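Side-chain contacts in mRNA-decapping enzyme subunit 1 (Saccharomyces cerevisiae, PDB 1Q67), which acts with its partner DCP2 in the decapping complex that removes the 7-methylguanine cap from mRNA during normal turnover and nonsense-mediated decay: residues Asp54-Leu59 with Leu190-Asn195; Glu180-Glu185 with Tyr220-Glu225. All blocks are in the same frame, centred on the assembly; numbering follows the deposited sequence.

Contact 1: residues Asp54-Leu59 with Leu190-Asn195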
ATOM      1  N   ASP B  54       3.428 -16.126  12.547  1.00 55.88           N
ATOM      2  CA  ASP B  54       2.517 -16.632  11.524  1.00 56.41           C
ATOM      3  C   ASP B  54       1.467 -15.615  11.096  1.00 55.12           C
ATOM      4  O   ASP B  54       0.265 -15.826  11.275  1.00 54.31           O
ATOM      5  CB  ASP B  54       1.819 -17.903  12.006  1.00 58.70           C
ATOM      6  CG  ASP B  54       2.651 -19.138  11.770  1.00 61.83           C
ATOM      7  OD1 ASP B  54       3.748 -19.230  12.363  1.00 64.08           O
ATOM      8  OD2 ASP B  54       2.213 -20.007  10.981  1.00 63.31           O
ATOM      9  N   GLU B  55       1.928 -14.507  10.527  1.00 52.79           N
ATOM     10  CA  GLU B  55       1.022 -13.470  10.069  1.00 51.18           C
ATOM     11  C   GLU B  55       1.712 -12.623   9.010  1.00 48.05           C
ATOM     12  O   GLU B  55       2.934 -12.666   8.861  1.00 47.09           O
ATOM     13  CB  GLU B  55       0.586 -12.589  11.248  1.00 52.89           C
ATOM     14  CG  GLU B  55       1.670 -11.658  11.778  1.00 57.02           C
ATOM     15  CD  GLU B  55       1.265 -10.944  13.063  1.00 60.55           C
ATOM     16  OE1 GLU B  55       0.101 -10.488  13.165  1.00 61.35           O
ATOM     17  OE2 GLU B  55       2.118 -10.827  13.970  1.00 61.77           O
ATOM     18  N   TRP B  56       0.922 -11.864   8.268  1.00 45.48           N
ATOM     19  CA  TRP B  56       1.466 -10.994   7.240  1.00 43.11           C
ATOM     20  C   TRP B  56       1.775  -9.625   7.827  1.00 42.74           C
ATOM     21  O   TRP B  56       0.903  -9.003   8.445  1.00 41.91           O
ATOM     22  CB  TRP B  56       0.462 -10.807   6.105  1.00 40.45           C
ATOM     23  CG  TRP B  56       0.280 -11.996   5.219  1.00 37.70           C
ATOM     24  CD1 TRP B  56      -0.808 -12.821   5.158  1.00 35.27           C
ATOM     25  CD2 TRP B  56       1.204 -12.470   4.236  1.00 35.17           C
ATOM     26  NE1 TRP B  56      -0.617 -13.782   4.194  1.00 37.50           N
ATOM     27  CE2 TRP B  56       0.609 -13.593   3.615  1.00 35.82           C
ATOM     28  CE3 TRP B  56       2.478 -12.059   3.823  1.00 33.40           C
ATOM     29  CZ2 TRP B  56       1.249 -14.308   2.598  1.00 35.05           C
ATOM     30  CZ3 TRP B  56       3.115 -12.773   2.811  1.00 34.06           C
ATOM     31  CH2 TRP B  56       2.500 -13.886   2.214  1.00 34.12           C
ATOM     32  N   ASN B  57       3.012  -9.165   7.652  1.00 41.21           N
ATOM     33  CA  ASN B  57       3.387  -7.834   8.123  1.00 38.86           C
ATOM     34  C   ASN B  57       3.366  -6.902   6.925  1.00 38.87           C
ATOM     35  O   ASN B  57       3.969  -7.195   5.890  1.00 37.99           O
ATOM     36  CB  ASN B  57       4.790  -7.813   8.737  1.00 40.28           C
ATOM     37  CG  ASN B  57       4.831  -8.444  10.114  1.00 43.38           C
ATOM     38  OD1 ASN B  57       3.880  -8.331  10.891  1.00 45.03           O
ATOM     39  ND2 ASN B  57       5.937  -9.099  10.430  1.00 44.91           N
ATOM     40  N   LYS B  58       2.664  -5.782   7.058  1.00 38.47           N
ATOM     41  CA  LYS B  58       2.590  -4.812   5.975  1.00 36.84           C
ATOM     42  C   LYS B  58       3.910  -4.061   5.883  1.00 36.46           C
ATOM     43  O   LYS B  58       4.417  -3.565   6.892  1.00 36.27           O
ATOM     44  CB  LYS B  58       1.443  -3.827   6.237  1.00 38.66           C
ATOM     45  CG  LYS B  58       1.403  -2.625   5.304  1.00 35.76           C
ATOM     46  CD  LYS B  58       1.351  -3.029   3.835  1.00 37.27           C
ATOM     47  CE  LYS B  58       1.501  -1.794   2.950  1.00 39.68           C
ATOM     48  NZ  LYS B  58       2.001  -2.081   1.579  1.00 35.48           N
ATOM     49  N   LEU B  59       4.486  -3.997   4.688  1.00 35.12           N
ATOM     50  CA  LEU B  59       5.734  -3.264   4.506  1.00 36.32           C
ATOM     51  C   LEU B  59       5.411  -1.910   3.877  1.00 37.10           C
ATOM     52  O   LEU B  59       4.355  -1.742   3.266  1.00 36.44           O
ATOM     53  CB  LEU B  59       6.702  -4.036   3.603  1.00 37.18           C
ATOM     54  CG  LEU B  59       7.169  -5.411   4.089  1.00 36.57           C
ATOM     55  CD1 LEU B  59       8.260  -5.920   3.156  1.00 34.96           C
ATOM     56  CD2 LEU B  59       7.694  -5.312   5.523  1.00 34.89           C
ATOM     57  N   LEU B 190      -3.663 -12.676  -2.937  1.00 49.06           N
ATOM     58  CA  LEU B 190      -2.229 -12.411  -2.963  1.00 45.83           C
ATOM     59  C   LEU B 190      -1.392 -13.227  -3.930  1.00 45.25           C
ATOM     60  O   LEU B 190      -1.697 -14.382  -4.230  1.00 45.78           O
ATOM     61  CB  LEU B 190      -1.629 -12.634  -1.572  1.00 45.36           C
ATOM     62  CG  LEU B 190      -1.957 -11.739  -0.385  1.00 45.07           C
ATOM     63  CD1 LEU B 190      -1.297 -12.318   0.853  1.00 46.20           C
ATOM     64  CD2 LEU B 190      -1.442 -10.325  -0.635  1.00 46.29           C
ATOM     65  N   VAL B 191      -0.322 -12.610  -4.419  1.00 42.46           N
ATOM     66  CA  VAL B 191       0.628 -13.316  -5.256  1.00 38.44           C
ATOM     67  C   VAL B 191       1.744 -13.489  -4.248  1.00 37.71           C
ATOM     68  O   VAL B 191       2.263 -12.510  -3.722  1.00 36.62           O
ATOM     69  CB  VAL B 191       1.129 -12.486  -6.434  1.00 38.00           C
ATOM     70  CG1 VAL B 191       2.347 -13.174  -7.062  1.00 32.66           C
ATOM     71  CG2 VAL B 191       0.018 -12.338  -7.466  1.00 34.62           C
ATOM     72  N   ILE B 192       2.070 -14.740  -3.949  1.00 38.63           N
ATOM     73  CA  ILE B 192       3.091 -15.066  -2.967  1.00 38.55           C
ATOM     74  C   ILE B 192       4.402 -15.466  -3.621  1.00 38.64           C
ATOM     75  O   ILE B 192       4.451 -16.387  -4.433  1.00 39.23           O
ATOM     76  CB  ILE B 192       2.572 -16.188  -2.041  1.00 39.25           C
ATOM     77  CG1 ILE B 192       1.324 -15.680  -1.310  1.00 39.72           C
ATOM     78  CG2 ILE B 192       3.644 -16.609  -1.050  1.00 38.98           C
ATOM     79  CD1 ILE B 192       0.641 -16.703  -0.427  1.00 43.19           C
ATOM     80  N   ILE B 193       5.463 -14.752  -3.268  1.00 39.24           N
ATOM     81  CA  ILE B 193       6.772 -15.008  -3.831  1.00 39.92           C
ATOM     82  C   ILE B 193       7.788 -15.405  -2.769  1.00 41.17           C
ATOM     83  O   ILE B 193       7.928 -14.732  -1.740  1.00 40.05           O
ATOM     84  CB  ILE B 193       7.293 -13.767  -4.594  1.00 40.93           C
ATOM     85  CG1 ILE B 193       6.383 -13.477  -5.790  1.00 41.22           C
ATOM     86  CG2 ILE B 193       8.722 -13.998  -5.071  1.00 40.92           C
ATOM     87  CD1 ILE B 193       6.775 -12.245  -6.573  1.00 41.70           C
ATOM     88  N   LYS B 194       8.483 -16.512  -3.028  1.00 41.99           N
ATOM     89  CA  LYS B 194       9.507 -17.006  -2.121  1.00 42.28           C
ATOM     90  C   LYS B 194      10.868 -16.597  -2.677  1.00 42.30           C
ATOM     91  O   LYS B 194      11.190 -16.846  -3.837  1.00 40.41           O
ATOM     92  CB  LYS B 194       9.429 -18.531  -1.978  1.00 45.94           C
ATOM     93  CG  LYS B 194      10.250 -19.077  -0.811  1.00 49.07           C
ATOM     94  CD  LYS B 194      10.313 -20.599  -0.810  1.00 52.21           C
ATOM     95  CE  LYS B 194      11.211 -21.119  -1.934  1.00 54.40           C
ATOM     96  NZ  LYS B 194      12.622 -20.613  -1.804  1.00 54.94           N
ATOM     97  N   ASN B 195      11.629 -15.945  -1.811  1.00 43.69           N
ATOM     98  CA  ASN B 195      12.970 -15.414  -2.051  1.00 46.84           C
ATOM     99  C   ASN B 195      14.002 -16.513  -2.308  1.00 46.60           C
ATOM    100  O   ASN B 195      13.726 -17.695  -2.103  1.00 45.08           O
ATOM    101  CB  ASN B 195      13.410 -14.659  -0.785  1.00 48.56           C
ATOM    102  CG  ASN B 195      14.321 -13.510  -1.074  1.00 52.04           C
ATOM    103  OD1 ASN B 195      15.003 -13.479  -2.104  1.00 59.18           O
ATOM    104  ND2 ASN B 195      14.360 -12.550  -0.160  1.00 51.82           N
TER

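Contact 2: residues Glu180-Glu185 with Tyr220-Glu225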
ATOM      1  N   GLU B 180      18.595 -20.796  -2.809  1.00 58.00           N
ATOM      2  CA  GLU B 180      17.687 -21.875  -3.184  1.00 54.89           C
ATOM      3  C   GLU B 180      16.660 -21.384  -4.194  1.00 52.08           C
ATOM      4  O   GLU B 180      16.429 -20.177  -4.319  1.00 51.59           O
ATOM      5  CB  GLU B 180      16.995 -22.463  -1.951  1.00 57.54           C
ATOM      6  CG  GLU B 180      17.872 -23.478  -1.221  1.00 62.19           C
ATOM      7  CD  GLU B 180      17.136 -24.228  -0.129  1.00 65.12           C
ATOM      8  OE1 GLU B 180      16.091 -24.850  -0.428  1.00 66.29           O
ATOM      9  OE2 GLU B 180      17.609 -24.205   1.029  1.00 66.78           O
ATOM     10  N   CYS B 181      16.053 -22.313  -4.926  1.00 47.36           N
ATOM     11  CA  CYS B 181      15.074 -21.948  -5.938  1.00 44.11           C
ATOM     12  C   CYS B 181      13.915 -21.114  -5.404  1.00 43.41           C
ATOM     13  O   CYS B 181      13.318 -21.430  -4.370  1.00 42.05           O
ATOM     14  CB  CYS B 181      14.530 -23.199  -6.630  1.00 43.47           C
ATOM     15  SG  CYS B 181      15.729 -24.014  -7.719  1.00 42.71           S
ATOM     16  N   MET B 182      13.605 -20.044  -6.129  1.00 40.86           N
ATOM     17  CA  MET B 182      12.521 -19.159  -5.756  1.00 39.37           C
ATOM     18  C   MET B 182      11.213 -19.848  -6.104  1.00 38.69           C
ATOM     19  O   MET B 182      11.212 -20.890  -6.766  1.00 38.98           O
ATOM     20  CB  MET B 182      12.642 -17.838  -6.515  1.00 38.32           C
ATOM     21  CG  MET B 182      13.942 -17.091  -6.242  1.00 38.76           C
ATOM     22  SD  MET B 182      14.097 -15.531  -7.164  1.00 36.84           S
ATOM     23  CE  MET B 182      12.851 -14.543  -6.300  1.00 42.02           C
ATOM     24  N   GLY B 183      10.103 -19.266  -5.660  1.00 37.19           N
ATOM     25  CA  GLY B 183       8.804 -19.842  -5.944  1.00 37.12           C
ATOM     26  C   GLY B 183       7.700 -18.804  -6.018  1.00 38.14           C
ATOM     27  O   GLY B 183       7.840 -17.701  -5.491  1.00 37.69           O
ATOM     28  N   VAL B 184       6.604 -19.155  -6.683  1.00 38.38           N
ATOM     29  CA  VAL B 184       5.466 -18.257  -6.809  1.00 39.96           C
ATOM     30  C   VAL B 184       4.157 -19.020  -6.808  1.00 40.88           C
ATOM     31  O   VAL B 184       4.073 -20.129  -7.325  1.00 41.00           O
ATOM     32  CB  VAL B 184       5.515 -17.410  -8.108  1.00 40.69           C
ATOM     33  CG1 VAL B 184       6.680 -16.453  -8.045  1.00 45.00           C
ATOM     34  CG2 VAL B 184       5.629 -18.317  -9.345  1.00 38.89           C
ATOM     35  N   GLU B 185       3.137 -18.404  -6.224  1.00 42.48           N
ATOM     36  CA  GLU B 185       1.813 -18.994  -6.160  1.00 45.11           C
ATOM     37  C   GLU B 185       0.800 -17.883  -5.955  1.00 45.21           C
ATOM     38  O   GLU B 185       1.144 -16.767  -5.568  1.00 44.18           O
ATOM     39  CB  GLU B 185       1.712 -19.973  -4.988  1.00 47.38           C
ATOM     40  CG  GLU B 185       1.699 -19.298  -3.630  1.00 54.40           C
ATOM     41  CD  GLU B 185       1.603 -20.281  -2.477  1.00 58.92           C
ATOM     42  OE1 GLU B 185       0.649 -21.094  -2.460  1.00 62.25           O
ATOM     43  OE2 GLU B 185       2.479 -20.239  -1.584  1.00 60.84           O
ATOM     44  N   TYR B 220       7.043 -18.725 -15.479  1.00 36.81           N
ATOM     45  CA  TYR B 220       7.742 -18.958 -16.737  1.00 35.92           C
ATOM     46  C   TYR B 220       9.218 -18.573 -16.660  1.00 35.23           C
ATOM     47  O   TYR B 220      10.075 -19.257 -17.214  1.00 35.90           O
ATOM     48  CB  TYR B 220       7.082 -18.161 -17.870  1.00 36.70           C
ATOM     49  CG  TYR B 220       7.701 -18.418 -19.229  1.00 37.51           C
ATOM     50  CD1 TYR B 220       7.241 -19.458 -20.045  1.00 38.36           C
ATOM     51  CD2 TYR B 220       8.792 -17.671 -19.668  1.00 38.73           C
ATOM     52  CE1 TYR B 220       7.858 -19.745 -21.256  1.00 37.89           C
ATOM     53  CE2 TYR B 220       9.418 -17.950 -20.877  1.00 40.62           C
ATOM     54  CZ  TYR B 220       8.946 -18.991 -21.662  1.00 41.25           C
ATOM     55  OH  TYR B 220       9.583 -19.283 -22.842  1.00 44.58           O
ATOM     56  N   LEU B 221       9.519 -17.462 -15.999  1.00 35.88           N
ATOM     57  CA  LEU B 221      10.903 -17.014 -15.896  1.00 34.06           C
ATOM     58  C   LEU B 221      11.701 -17.933 -14.983  1.00 33.81           C
ATOM     59  O   LEU B 221      12.903 -18.134 -15.184  1.00 32.23           O
ATOM     60  CB  LEU B 221      10.965 -15.575 -15.372  1.00 33.43           C
ATOM     61  CG  LEU B 221      10.326 -14.467 -16.213  1.00 31.73           C
ATOM     62  CD1 LEU B 221      10.401 -13.165 -15.415  1.00 32.27           C
ATOM     63  CD2 LEU B 221      11.053 -14.307 -17.558  1.00 29.03           C
ATOM     64  N   LEU B 222      11.036 -18.497 -13.983  1.00 33.64           N
ATOM     65  CA  LEU B 222      11.720 -19.398 -13.058  1.00 36.07           C
ATOM     66  C   LEU B 222      11.981 -20.790 -13.647  1.00 37.42           C
ATOM     67  O   LEU B 222      13.047 -21.362 -13.445  1.00 37.71           O
ATOM     68  CB  LEU B 222      10.913 -19.556 -11.768  1.00 33.57           C
ATOM     69  CG  LEU B 222      10.770 -18.352 -10.831  1.00 34.58           C
ATOM     70  CD1 LEU B 222       9.949 -18.774  -9.618  1.00 31.09           C
ATOM     71  CD2 LEU B 222      12.149 -17.848 -10.396  1.00 33.40           C
ATOM     72  N   GLU B 223      10.997 -21.309 -14.376  1.00 40.65           N
ATOM     73  CA  GLU B 223      11.031 -22.641 -14.986  1.00 43.22           C
ATOM     74  C   GLU B 223      11.813 -22.791 -16.283  1.00 42.46           C
ATOM     75  O   GLU B 223      12.023 -23.908 -16.746  1.00 42.71           O
ATOM     76  CB  GLU B 223       9.601 -23.114 -15.266  1.00 46.73           C
ATOM     77  CG  GLU B 223       9.103 -24.249 -14.411  1.00 52.94           C
ATOM     78  CD  GLU B 223       8.853 -23.838 -12.988  1.00 55.37           C
ATOM     79  OE1 GLU B 223       9.793 -23.294 -12.367  1.00 58.29           O
ATOM     80  OE2 GLU B 223       7.726 -24.066 -12.489  1.00 55.45           O
ATOM     81  N   ASN B 224      12.222 -21.692 -16.897  1.00 43.13           N
ATOM     82  CA  ASN B 224      12.952 -21.815 -18.149  1.00 42.54           C
ATOM     83  C   ASN B 224      14.384 -21.338 -18.070  1.00 44.22           C
ATOM     84  O   ASN B 224      14.809 -20.752 -17.072  1.00 44.11           O
ATOM     85  CB  ASN B 224      12.212 -21.075 -19.260  1.00 42.43           C
ATOM     86  CG  ASN B 224      10.945 -21.786 -19.675  1.00 44.41           C
ATOM     87  OD1 ASN B 224      10.990 -22.759 -20.426  1.00 47.70           O
ATOM     88  ND2 ASN B 224       9.807 -21.327 -19.165  1.00 41.53           N
ATOM     89  N   GLU B 225      15.120 -21.615 -19.139  1.00 45.11           N
ATOM     90  CA  GLU B 225      16.521 -21.244 -19.267  1.00 47.21           C
ATOM     91  C   GLU B 225      16.651 -19.722 -19.326  1.00 47.03           C
ATOM     92  O   GLU B 225      15.759 -19.035 -19.823  1.00 45.48           O
ATOM     93  CB  GLU B 225      17.077 -21.859 -20.552  1.00 50.32           C
ATOM     94  CG  GLU B 225      18.574 -22.057 -20.583  1.00 56.32           C
ATOM     95  CD  GLU B 225      19.041 -23.117 -19.600  1.00 59.28           C
ATOM     96  OE1 GLU B 225      18.353 -24.158 -19.473  1.00 59.14           O
ATOM     97  OE2 GLU B 225      20.104 -22.912 -18.967  1.00 60.63           O
TER

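Contact 1: residues Asp54-Leu59 with Leu190-Asn195
The indole of Trp56 lies over a methyl group of Leu190 and meets Ile192 at its edge, and with that one side chain strand 55-59 reaches strand 190-194. Both belong to the five-stranded antiparallel sheet of a PH-like fold, where strands 43-50 and 200-205 come between them; even the nearest backbone pair, Trp56 and Leu190, is 10.9 Å apart from CA to CA. Side chains on one surface of the sheet therefore make the whole contact.

The side chains of Trp56 and Leu190 reach toward each other from opposing sides. Leu190 presents its CD1 branch, which stands 3.4 Å above the indole plane, shifted toward the rim, and lies closest to Trp56 CE2, at 3.6 Å. Its position 29° off the normal of the five-membered ring makes this a CH-pi contact. In Leu190, CG is anti to the carbonyl carbon (chi1 -67°), which carries the branch up to the ring. Ile192 meets the indole differently: its CD1 sits near the ring plane, at the edge of the benzo part, 3.9 Å from Trp56 CZ2.

Within the same chain, Trp49 packs edge-to-face with Trp56. Ile148 of the second subunit rests on both Trp56 and Leu190, bringing the pair into the subunit interface. Replacing Trp56 with alanine removes the indole and would probably leave Leu190 CD1 without its aromatic face, open a gap beside Ile192 and deprive Ile148 of the second subunit of part of its seat. Behind its terminal methyl, Ile192 brings up CG1, 4.1 Å from Trp56 CH2.

Contact 2: residues Glu180-Glu185 with Tyr220-Glu225
Leu222, in the last turn of helix 208-223, pushes its forked end against Met182, Gly183 and Val184, where the chain enters edge strand 183-187. This is the C-terminal helix of the PH-like fold packing on the sheet.

The tight part is small and centred on the leucine. Its two methyls divide the work: Leu222 CD2 touches Met182 CB at 3.9 Å, while Leu222 CD1 lies 3.8 Å from Met182 O and 4.0 Å from Gly183 N. Here CD1 meets the main chain itself. Leu222 has CG anti to its carbonyl carbon (chi1 -68°), and the fork points at the strand. Beyond CB the Met182 chain turns from the helix, and Met155 packs against it.

Toward Val184 the fit slackens: its CG1 is 4.3 Å from Leu222 CD1, and this valine also leans on Tyr215, Ile218 and Lys219 of the same helix. The helix end is exposed at Tyr220, on its far side, and at Glu223. Beside Tyr220, Asn224 folds back, its ND2 giving a hydrogen bond of 2.9 Å to Tyr220 O, in the carbonyl plane on a lone pair, while the same nitrogen lies over the centre of the Tyr220 ring. Glu223 pairs with Lys219 in a salt bridge.

The two segments thus meet through methyl groups packed on side-chain carbons and on the backbone, held by van der Waals fit, so shape rather than bond direction sets how Leu222 seats.

Contacts 1 and 2 lie with their centres about 17 Å apart and share the five-stranded sheet, in which strands 190-194 and 183-187 are antiparallel neighbours. Their segments alternate along the chain: 54-59, 180-185, 190-195, then 220-225. The strand pair links them directly, by a probable hydrogen bond from Ile192 N to Glu185 O (2.8 Å) and by Lys194 NZ reaching Cys181 O. Ile193 packs on Val184 on the helix-bearing surface, whereas Ile192 belongs with the tryptophan surface. One sheet therefore carries the C-terminal helix 208-223 on one surface and offers the other, at Trp56 and Leu190, to the second subunit.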